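Local structure of glucose-1-phosphate thymidylyltransferase (Bacillus anthracis, 4ECM) at residues I28-G33 with A111-L116; D72-T77 with E118-N123. The protein catalyses transfer of a thymidylyl group from dTTP to glucose 1-phosphate, giving dTDP-glucose and pyrophosphate, an early step toward dTDP-L-rhamnose. One frame throughout, in Å; residues are numbered along the deposited sequence.

Contact 1 (I28-G33 with A111-L116). With DAU (2'deoxy-thymidine-5'-diphospho-alpha-D-glucose), chain B; POP (pyrophosphate 2-), chain C.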
loop_
_atom_site.group_PDB
_atom_site.type_symbol
_atom_site.label_atom_id
_atom_site.label_comp_id
_atom_site.label_asym_id
_atom_site.label_seq_id
_atom_site.Cartn_x
_atom_site.Cartn_y
_atom_site.Cartn_z
ATOM N N ILE A 28 -14.939 7.362 19.651
ATOM C CA ILE A 28 -14.254 8.064 18.576
ATOM C C ILE A 28 -12.755 8.072 18.845
ATOM O O ILE A 28 -12.325 8.462 19.920
ATOM C CB ILE A 28 -14.748 9.511 18.466
ATOM C CG1 ILE A 28 -16.260 9.531 18.148
ATOM C CG2 ILE A 28 -13.965 10.264 17.400
ATOM C CD1 ILE A 28 -16.901 10.900 18.231
ATOM N N ILE A 29 -11.960 7.594 17.889
ATOM C CA ILE A 29 -10.503 7.641 18.025
ATOM C C ILE A 29 -10.003 8.547 16.909
ATOM O O ILE A 29 -10.246 8.278 15.730
ATOM C CB ILE A 29 -9.810 6.266 17.897
ATOM C CG1 ILE A 29 -10.363 5.270 18.908
ATOM C CG2 ILE A 29 -8.280 6.419 18.114
ATOM C CD1 ILE A 29 -9.783 3.865 18.773
ATOM N N LEU A 30 -9.335 9.628 17.284
ATOM C CA LEU A 30 -8.807 10.588 16.329
ATOM C C LEU A 30 -7.371 10.194 16.062
ATOM O O LEU A 30 -6.504 10.323 16.934
ATOM C CB LEU A 30 -8.933 12.022 16.871
ATOM C CG LEU A 30 -10.378 12.453 17.155
ATOM C CD1 LEU A 30 -10.432 13.924 17.559
ATOM C CD2 LEU A 30 -11.310 12.196 15.933
ATOM N N ALA A 31 -7.122 9.695 14.855
ATOM C CA ALA A 31 -5.809 9.183 14.507
ATOM C C ALA A 31 -5.214 9.860 13.289
ATOM O O ALA A 31 -4.435 9.256 12.562
ATOM C CB ALA A 31 -5.885 7.659 14.302
ATOM N N GLY A 32 -5.553 11.131 13.090
ATOM C CA GLY A 32 -5.044 11.906 11.959
ATOM C C GLY A 32 -3.735 12.605 12.273
ATOM O O GLY A 32 -2.910 12.101 13.034
ATOM N N GLY A 33 -3.534 13.771 11.673
ATOM C CA GLY A 33 -2.293 14.526 11.873
ATOM C C GLY A 33 -1.184 14.130 10.912
ATOM O O GLY A 33 -1.244 13.092 10.274
ATOM N N ALA A 111 -10.651 19.438 16.622
ATOM C CA ALA A 111 -12.041 19.835 16.591
ATOM C C ALA A 111 -12.634 19.581 15.206
ATOM O O ALA A 111 -13.769 19.146 15.089
ATOM C CB ALA A 111 -12.182 21.308 17.001
ATOM N N GLN A 112 -11.840 19.822 14.173
ATOM C CA GLN A 112 -12.247 19.559 12.790
ATOM C C GLN A 112 -12.486 18.041 12.571
ATOM O O GLN A 112 -13.466 17.621 11.950
ATOM C CB GLN A 112 -11.137 20.023 11.842
ATOM C CG GLN A 112 -11.503 19.932 10.358
ATOM C CD GLN A 112 -10.324 20.271 9.444
ATOM O OE1 GLN A 112 -9.300 19.580 9.439
ATOM N NE2 GLN A 112 -10.493 21.309 8.627
ATOM N N ALA A 113 -11.550 17.232 13.067
ATOM C CA ALA A 113 -11.642 15.781 12.956
ATOM C C ALA A 113 -12.910 15.294 13.652
ATOM O O ALA A 113 -13.671 14.497 13.115
ATOM C CB ALA A 113 -10.396 15.118 13.554
ATOM N N LEU A 114 -13.169 15.820 14.837
ATOM C CA LEU A 114 -14.359 15.414 15.590
ATOM C C LEU A 114 -15.629 15.772 14.835
ATOM O O LEU A 114 -16.607 15.029 14.885
ATOM C CB LEU A 114 -14.364 16.063 16.971
ATOM C CG LEU A 114 -15.569 15.794 17.863
ATOM C CD1 LEU A 114 -15.717 14.324 18.147
ATOM C CD2 LEU A 114 -15.417 16.571 19.169
ATOM N N GLY A 115 -15.597 16.887 14.115
ATOM C CA GLY A 115 -16.769 17.356 13.347
ATOM C C GLY A 115 -17.266 16.362 12.312
ATOM O O GLY A 115 -18.447 16.334 12.007
ATOM N N LEU A 116 -16.359 15.544 11.768
ATOM C CA LEU A 116 -16.707 14.519 10.756
ATOM C C LEU A 116 -17.569 13.373 11.338
ATOM O O LEU A 116 -18.159 12.573 10.593
ATOM C CB LEU A 116 -15.423 13.899 10.184
ATOM C CG LEU A 116 -14.383 14.868 9.614
ATOM C CD1 LEU A 116 -13.069 14.148 9.335
ATOM C CD2 LEU A 116 -14.907 15.595 8.362
HETATM O O6 DAU B . -2.187 15.216 24.480
HETATM C C6 DAU B . -3.078 16.085 25.182
HETATM C C5 DAU B . -3.188 17.410 24.442
HETATM O O5 DAU B . -3.601 17.121 23.110
HETATM C C4 DAU B . -4.176 18.362 25.125
HETATM O O4 DAU B . -3.720 18.720 26.424
HETATM C C3 DAU B . -4.398 19.640 24.320
HETATM O O3 DAU B . -5.429 20.420 24.961
HETATM C C2 DAU B . -4.808 19.245 22.896
HETATM O O2 DAU B . -4.927 20.406 22.053
HETATM C C1 DAU B . -3.806 18.274 22.283
HETATM O O1 DAU B . -2.571 18.950 22.080
HETATM P P2 DAU B . -1.507 18.416 20.989
HETATM O O3P DAU B . -0.775 17.200 21.505
HETATM O O4P DAU B . -0.751 19.621 20.502
HETATM O OPP DAU B . -2.474 17.881 19.808
HETATM P P DAU B . -1.896 17.211 18.465
HETATM O O1P DAU B . -0.616 16.478 18.788
HETATM O O2P DAU B . -1.930 18.236 17.391
HETATM O "O5'" DAU B . -3.001 16.083 18.138
HETATM C "C5'" DAU B . -3.091 14.942 18.967
HETATM C "C4'" DAU B . -3.856 13.774 18.344
HETATM O "O4'" DAU B . -5.043 14.157 17.651
HETATM C "C3'" DAU B . -3.013 12.949 17.397
HETATM O "O3'" DAU B . -3.107 11.605 17.876
HETATM C "C2'" DAU B . -3.660 13.084 16.039
HETATM C "C1'" DAU B . -5.048 13.630 16.340
HETATM N N11 DAU B . -5.486 14.772 15.520
HETATM C C61 DAU B . -4.692 15.947 15.532
HETATM C C51 DAU B . -4.843 16.910 14.554
HETATM C C5A DAU B . -4.067 18.208 14.642
HETATM C C21 DAU B . -6.269 14.512 14.379
HETATM O O21 DAU B . -6.961 13.363 14.333
HETATM N N31 DAU B . -6.445 15.437 13.404
HETATM C C41 DAU B . -5.769 16.615 13.433
HETATM O O41 DAU B . -5.940 17.518 12.441
HETATM P P1 POP C . 2.579 16.324 14.379
HETATM O O1 POP C . 2.704 17.216 13.171
HETATM O O2 POP C . 3.892 15.663 14.704
HETATM O O3 POP C . 2.155 17.182 15.539
HETATM O O POP C . 1.468 15.188 14.062
HETATM P P2 POP C . 0.237 14.860 15.067
HETATM O O4 POP C . 0.788 14.692 16.465
HETATM O O5 POP C . -0.421 13.571 14.645
HETATM O O6 POP C . -0.780 15.994 15.081
#
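Leu30 and Ala113 meet where strand 25-30 passes beneath helix 110-115; the axes of strand 28-30 and helix 111-115 approach to 9.3 Å, their directions 140° apart. The side chain of Leu30 can be traced outward. Its CB lies 3.5 Å from O21 of the bound dTDP-glucose, the 2-oxo oxygen of thymine, so the root of the side chain already borders the ligand. With CG anti to the carbonyl carbon (chi1 -60°), the branch is carried toward the helix. There CD1 stands 4.2 Å from Ala113 CB, while CD2 comes to 3.9 Å of the same methyl and also reaches past it toward the backbone nitrogen of Leu114. Ala113 CB thus touches both leucine methyls on one hand and thymine O21 on the other, the latter at 3.9 Å. Two residues earlier on the strand, Ile28 crosses Leu114 at about a right angle, and the touch is methyl to methyl, CD1 to CD1 at 3.6 Å. Val128 of strand 125-130 touches both Leu30 and Leu114, closing the same apolar layer.

Polar chemistry begins where the strand gives way to the glycine-rich loop. Gly32 N donates to O21 at 2.9 Å with an N-H...O angle of 144°, a bent but definite hydrogen bond. Farther on, Gly33 CA lies 3.5 Å from O5 of the pyrophosphate, whose site also includes Ser36, Arg37 and Lys47. This loop is the nucleotide-binding signature of the sugar nucleotidyltransferases. No hydrogen bond joins the two segments to each other, and the side chains that meet across them are all apolar; this contact probably fixes Leu30 and Ala113 beside thymine, while Gly32 N supplies one polar contact and Gln104 and Gly109 also bond the ligand.

Contact 2 (D72-T77 with E118-N123)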
loop_
_atom_site.group_PDB
_atom_site.type_symbol
_atom_site.label_atom_id
_atom_site.label_comp_id
_atom_site.label_asym_id
_atom_site.label_seq_id
_atom_site.Cartn_x
_atom_site.Cartn_y
_atom_site.Cartn_z
ATOM N N ASP A 72 -19.292 0.573 19.292
ATOM C CA ASP A 72 -19.535 1.314 18.046
ATOM C C ASP A 72 -18.503 2.431 18.038
ATOM O O ASP A 72 -18.648 3.427 18.743
ATOM C CB ASP A 72 -20.955 1.897 17.995
ATOM C CG ASP A 72 -22.041 0.826 17.927
ATOM O OD1 ASP A 72 -21.842 -0.210 17.266
ATOM O OD2 ASP A 72 -23.111 1.031 18.532
ATOM N N ILE A 73 -17.466 2.269 17.226
ATOM C CA ILE A 73 -16.341 3.197 17.231
ATOM C C ILE A 73 -16.017 3.746 15.852
ATOM O O ILE A 73 -15.908 2.989 14.876
ATOM C CB ILE A 73 -15.076 2.475 17.733
ATOM C CG1 ILE A 73 -15.317 1.878 19.128
ATOM C CG2 ILE A 73 -13.878 3.437 17.737
ATOM C CD1 ILE A 73 -14.274 0.894 19.598
ATOM N N MET A 74 -15.851 5.063 15.779
ATOM C CA MET A 74 -15.455 5.697 14.545
ATOM C C MET A 74 -13.969 6.051 14.614
ATOM O O MET A 74 -13.482 6.559 15.626
ATOM C CB MET A 74 -16.302 6.945 14.257
ATOM C CG MET A 74 -15.789 7.752 13.059
ATOM S SD MET A 74 -17.046 8.773 12.252
ATOM C CE MET A 74 -18.012 7.474 11.484
ATOM N N ILE A 75 -13.266 5.787 13.524
ATOM C CA ILE A 75 -11.835 6.045 13.409
ATOM C C ILE A 75 -11.627 7.113 12.344
ATOM O O ILE A 75 -12.081 6.953 11.202
ATOM C CB ILE A 75 -11.099 4.783 12.960
ATOM C CG1 ILE A 75 -11.360 3.600 13.924
ATOM C CG2 ILE A 75 -9.585 5.054 12.761
ATOM C CD1 ILE A 75 -10.779 3.717 15.256
ATOM N N ILE A 76 -10.941 8.192 12.711
ATOM C CA ILE A 76 -10.618 9.273 11.787
ATOM C C ILE A 76 -9.114 9.290 11.499
ATOM O O ILE A 76 -8.303 9.242 12.421
ATOM C CB ILE A 76 -10.986 10.630 12.370
ATOM C CG1 ILE A 76 -12.481 10.693 12.719
ATOM C CG2 ILE A 76 -10.591 11.770 11.394
ATOM C CD1 ILE A 76 -13.426 10.531 11.532
ATOM N N THR A 77 -8.739 9.327 10.226
ATOM C CA THR A 77 -7.325 9.438 9.862
ATOM C C THR A 77 -7.199 10.061 8.482
ATOM O O THR A 77 -8.204 10.382 7.849
ATOM C CB THR A 77 -6.581 8.073 9.934
ATOM O OG1 THR A 77 -5.159 8.298 9.932
ATOM C CG2 THR A 77 -6.986 7.156 8.781
ATOM N N GLU A 118 -20.274 13.759 13.260
ATOM C CA GLU A 118 -21.626 14.216 13.609
ATOM C C GLU A 118 -22.737 13.184 13.327
ATOM O O GLU A 118 -23.486 12.792 14.232
ATOM C CB GLU A 118 -21.948 15.547 12.892
ATOM C CG GLU A 118 -23.365 16.090 13.238
ATOM C CD GLU A 118 -23.650 17.492 12.677
ATOM O OE1 GLU A 118 -22.765 18.111 12.047
ATOM O OE2 GLU A 118 -24.776 17.980 12.894
ATOM N N ASP A 119 -22.846 12.754 12.077
ATOM C CA ASP A 119 -23.900 11.808 11.677
ATOM C C ASP A 119 -23.761 10.451 12.374
ATOM O O ASP A 119 -24.749 9.853 12.777
ATOM C CB ASP A 119 -23.916 11.631 10.154
ATOM C CG ASP A 119 -24.368 12.903 9.407
ATOM O OD1 ASP A 119 -24.948 13.820 10.031
ATOM O OD2 ASP A 119 -24.159 12.967 8.180
ATOM N N PHE A 120 -22.529 9.987 12.526
ATOM C CA PHE A 120 -22.262 8.736 13.217
ATOM C C PHE A 120 -22.788 8.751 14.662
ATOM O O PHE A 120 -23.377 7.781 15.112
ATOM C CB PHE A 120 -20.761 8.463 13.224
ATOM C CG PHE A 120 -20.359 7.269 14.056
ATOM C CD1 PHE A 120 -20.535 5.974 13.578
ATOM C CD2 PHE A 120 -19.780 7.441 15.299
ATOM C CE1 PHE A 120 -20.152 4.870 14.341
ATOM C CE2 PHE A 120 -19.379 6.357 16.062
ATOM C CZ PHE A 120 -19.569 5.064 15.589
ATOM N N VAL A 121 -22.578 9.854 15.375
ATOM C CA VAL A 121 -23.010 9.941 16.767
ATOM C C VAL A 121 -24.520 10.184 16.899
ATOM O O VAL A 121 -25.155 9.627 17.786
ATOM C CB VAL A 121 -22.208 11.012 17.550
ATOM C CG1 VAL A 121 -22.792 11.225 18.952
ATOM C CG2 VAL A 121 -20.762 10.606 17.648
ATOM N N GLY A 122 -25.097 10.984 16.005
ATOM C CA GLY A 122 -26.531 11.286 16.063
ATOM C C GLY A 122 -26.852 11.985 17.379
ATOM O O GLY A 122 -26.221 12.979 17.720
ATOM N N ASN A 123 -27.808 11.443 18.126
ATOM C CA ASN A 123 -28.226 12.016 19.401
ATOM C C ASN A 123 -27.555 11.362 20.601
ATOM O O ASN A 123 -27.858 11.704 21.738
ATOM C CB ASN A 123 -29.746 11.883 19.566
ATOM C CG ASN A 123 -30.517 12.643 18.507
ATOM O OD1 ASN A 123 -30.151 13.758 18.128
ATOM N ND2 ASN A 123 -31.592 12.045 18.028
#
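Met74 and Phe120 both turn CG anti to the backbone N, the methionine with chi1 172°, which sends the two side chains past each other in opposite directions. A further bend at the methionine thioether, chi3 -71°, folds CE back against the root of the ring. The overlap is therefore extended: Met74 CB sits 3.8 Å from the centroid of the Phe120 ring and only 19° off its normal, a CH-pi contact over the face, shifted toward the rim above CD2 and CE2. CE stays on the same side of the ring plane but sits past the CG end, near the CB-CG bond, 3.4 Å from Phe120 CB and 3.5 Å from Phe120 CG. SD, also past the CG end, is 4.7 Å from the centroid of the Phe120 ring, an oblique Met-aromatic contact.

Strand 72-77 belongs to the parallel part of the central sheet, between strands 25-30 and 98-103, in the Rossmann-like alpha/beta core of the nucleotidyltransferases; the short helix 118-121 lays Phe120 across its surface. Farther out along the ring, Phe120 CZ points at the strand backbone, with Asp72 O 3.7 Å from this atom at the edge, near the ring plane. Lys26 of the neighbouring strand makes a cation-pi contact with the ring and hydrogen-bonds to Phe120 O through NZ.

The centres of contacts 1 and 2 lie 10 Å apart on one sheet, where strands 25-30 and 72-77 run as parallel neighbours. Their segments alternate along the chain: 28-33, 72-77, 111-116, 118-123. Helices 110-115 and 118-121 follow each other directly, so consecutive helices pack on adjacent strands. The strand segments also touch: Ala31 N lies 2.7 Å from Ile76 O, a probable hydrogen bond, and Leu30 CD2 packs on Ile76 CG1 at 3.7 Å. Contact 1 borders the ligands, whereas the Met74 side chain of contact 2 is about 11 Å from the dTDP-glucose. Ile76, which also packs on Ala113, and Cys117, which touches both Ile76 and Met74, connect the two contacts, consistent with one apolar layer.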